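Local coordinates for cellulosome anchoring protein cohesin region (Clostridium thermocellum, PDB 4DH2) that serves as a type I cohesin module of a cellulosome anchoring protein, binding the dockerin of a partner protein in a cohesin-dockerin complex, at residues A[59-64]-A[114-119]. Numbering follows the deposited sequence.
Sequences AIEVLK and TVRIKP
Glu61 and Arg116 form the antiparallel hydrogen-bonded pair at the middle of this strand pairing, Glu61 N giving to Arg116 O (3.0 Å) and Arg116 N to Glu61 O (2.8 Å), while Lys118 N reaches Ala59 O just past the strand end. At the other end Leu63 and Lys64 both face Thr114, a classic beta bulge: Thr114 O takes Leu63 N at 2.8 Å and the longer bond from Lys64 N at 3.3 Å, and Thr114 N returns to Lys64 O. In the cohesin domain this joins one of the chain's two edge strands, 60-67, to strand 108-117, which bonds on to strand 31-39. Ile60, Val62, Val115 and Ile117 share the buried face. There Ile60 CG2 lies 3.8 Å from Val115 CB, and Val62 CG2 meets Val115 CG1; Val158 packs against both isoleucines. On the other face Glu61 and Arg116 run side by side into a salt bridge, OE1 to NH1 2.8 Å. The bend at chi3 (-80°) turns the guanidinium toward the extended glutamate; OE1 sits near the guanidinium plane, but NH1 approaches from above the carboxylate, the two planes 58° apart. Leu63 CD1 lies over one guanidinium face, nearest to Arg116 CB at 4.1 Å.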
loop_
_atom_site.group_PDB
_atom_site.type_symbol
_atom_site.label_atom_id
_atom_site.label_comp_id
_atom_site.label_asym_id
_atom_site.label_seq_id
_atom_site.Cartn_x
_atom_site.Cartn_y
_atom_site.Cartn_z
ATOM N N ALA A 59 7.795 -11.003 -17.367
ATOM C CA ALA A 59 7.766 -9.935 -18.350
ATOM C C ALA A 59 8.260 -8.614 -17.799
ATOM O O ALA A 59 8.743 -7.775 -18.552
ATOM C CB ALA A 59 6.371 -9.769 -18.886
ATOM N N ILE A 60 8.122 -8.411 -16.492
ATOM C CA ILE A 60 8.382 -7.118 -15.913
ATOM C C ILE A 60 9.340 -7.191 -14.748
ATOM O O ILE A 60 9.236 -8.066 -13.887
ATOM C CB ILE A 60 7.074 -6.512 -15.395
ATOM C CG1 ILE A 60 6.180 -6.121 -16.568
ATOM C CG2 ILE A 60 7.359 -5.291 -14.529
ATOM C CD1 ILE A 60 4.957 -5.305 -16.134
ATOM N N GLU A 61 10.275 -6.255 -14.745
ATOM C CA GLU A 61 11.171 -6.014 -13.629
ATOM C C GLU A 61 10.926 -4.616 -13.053
ATOM O O GLU A 61 11.011 -3.605 -13.761
ATOM C CB GLU A 61 12.626 -6.139 -14.112
ATOM C CG GLU A 61 13.641 -5.952 -13.017
ATOM C CD GLU A 61 15.075 -6.076 -13.502
ATOM O OE1 GLU A 61 15.291 -6.251 -14.726
ATOM O OE2 GLU A 61 15.980 -6.005 -12.644
ATOM N N VAL A 62 10.622 -4.539 -11.760
ATOM C CA VAL A 62 10.400 -3.238 -11.164
ATOM C C VAL A 62 11.720 -2.717 -10.658
ATOM O O VAL A 62 12.393 -3.353 -9.841
ATOM C CB VAL A 62 9.352 -3.288 -10.024
ATOM C CG1 VAL A 62 9.126 -1.871 -9.456
ATOM C CG2 VAL A 62 8.061 -3.881 -10.547
ATOM N N LEU A 63 12.102 -1.550 -11.160
ATOM C CA LEU A 63 13.387 -0.968 -10.818
ATOM C C LEU A 63 13.289 0.162 -9.791
ATOM O O LEU A 63 14.267 0.483 -9.110
ATOM C CB LEU A 63 14.042 -0.406 -12.072
ATOM C CG LEU A 63 14.249 -1.433 -13.185
ATOM C CD1 LEU A 63 15.014 -0.820 -14.371
ATOM C CD2 LEU A 63 14.971 -2.680 -12.680
ATOM N N LYS A 64 12.125 0.792 -9.723
ATOM C CA LYS A 64 11.922 1.947 -8.832
ATOM C C LYS A 64 10.444 2.152 -8.575
ATOM O O LYS A 64 9.596 1.909 -9.451
ATOM C CB LYS A 64 12.473 3.208 -9.502
ATOM C CG LYS A 64 12.676 4.406 -8.618
ATOM C CD LYS A 64 13.270 5.568 -9.402
ATOM C CE LYS A 64 13.491 6.774 -8.511
ATOM N NZ LYS A 64 14.144 7.902 -9.234
ATOM N N THR A 114 8.722 2.458 -12.103
ATOM C CA THR A 114 9.638 2.427 -13.237
ATOM C C THR A 114 9.954 0.972 -13.452
ATOM O O THR A 114 10.507 0.315 -12.559
ATOM C CB THR A 114 10.941 3.213 -12.941
ATOM O OG1 THR A 114 10.621 4.568 -12.610
ATOM C CG2 THR A 114 11.882 3.192 -14.159
ATOM N N VAL A 115 9.613 0.443 -14.627
ATOM C CA VAL A 115 9.816 -0.952 -14.879
ATOM C C VAL A 115 10.564 -1.197 -16.173
ATOM O O VAL A 115 10.510 -0.390 -17.105
ATOM C CB VAL A 115 8.490 -1.707 -14.953
ATOM C CG1 VAL A 115 7.630 -1.349 -13.740
ATOM C CG2 VAL A 115 7.751 -1.419 -16.283
ATOM N N ARG A 116 11.236 -2.337 -16.228
ATOM C CA ARG A 116 11.877 -2.761 -17.471
ATOM C C ARG A 116 11.083 -3.885 -18.036
ATOM O O ARG A 116 10.767 -4.827 -17.327
ATOM C CB ARG A 116 13.294 -3.261 -17.222
ATOM C CG ARG A 116 13.929 -3.865 -18.482
ATOM C CD ARG A 116 15.221 -4.591 -18.182
ATOM N NE ARG A 116 16.339 -3.665 -18.046
ATOM C CZ ARG A 116 17.214 -3.674 -17.048
ATOM N NH1 ARG A 116 17.125 -4.567 -16.072
ATOM N NH2 ARG A 116 18.188 -2.781 -17.027
ATOM N N ILE A 117 10.746 -3.791 -19.311
ATOM C CA ILE A 117 10.082 -4.886 -19.988
ATOM C C ILE A 117 11.128 -5.854 -20.523
ATOM O O ILE A 117 12.019 -5.462 -21.288
ATOM C CB ILE A 117 9.201 -4.364 -21.130
ATOM C CG1 ILE A 117 8.242 -3.301 -20.595
ATOM C CG2 ILE A 117 8.473 -5.540 -21.815
ATOM C CD1 ILE A 117 7.408 -2.648 -21.653
ATOM N N LYS A 118 11.045 -7.119 -20.130
ATOM C CA LYS A 118 12.143 -8.033 -20.441
ATOM C C LYS A 118 12.284 -8.236 -21.943
ATOM O O LYS A 118 11.312 -8.475 -22.635
ATOM C CB LYS A 118 12.002 -9.352 -19.678
ATOM C CG LYS A 118 12.081 -9.135 -18.169
ATOM C CD LYS A 118 12.379 -10.402 -17.396
ATOM C CE LYS A 118 12.421 -10.104 -15.908
ATOM N NZ LYS A 118 12.656 -11.320 -15.089
ATOM N N PRO A 119 13.512 -8.101 -22.457
ATOM C CA PRO A 119 13.687 -8.113 -23.911
ATOM C C PRO A 119 13.405 -9.477 -24.522
ATOM O O PRO A 119 13.208 -9.545 -25.725
ATOM C CB PRO A 119 15.166 -7.733 -24.099
ATOM C CG PRO A 119 15.838 -8.093 -22.805
ATOM C CD PRO A 119 14.780 -7.889 -21.734
#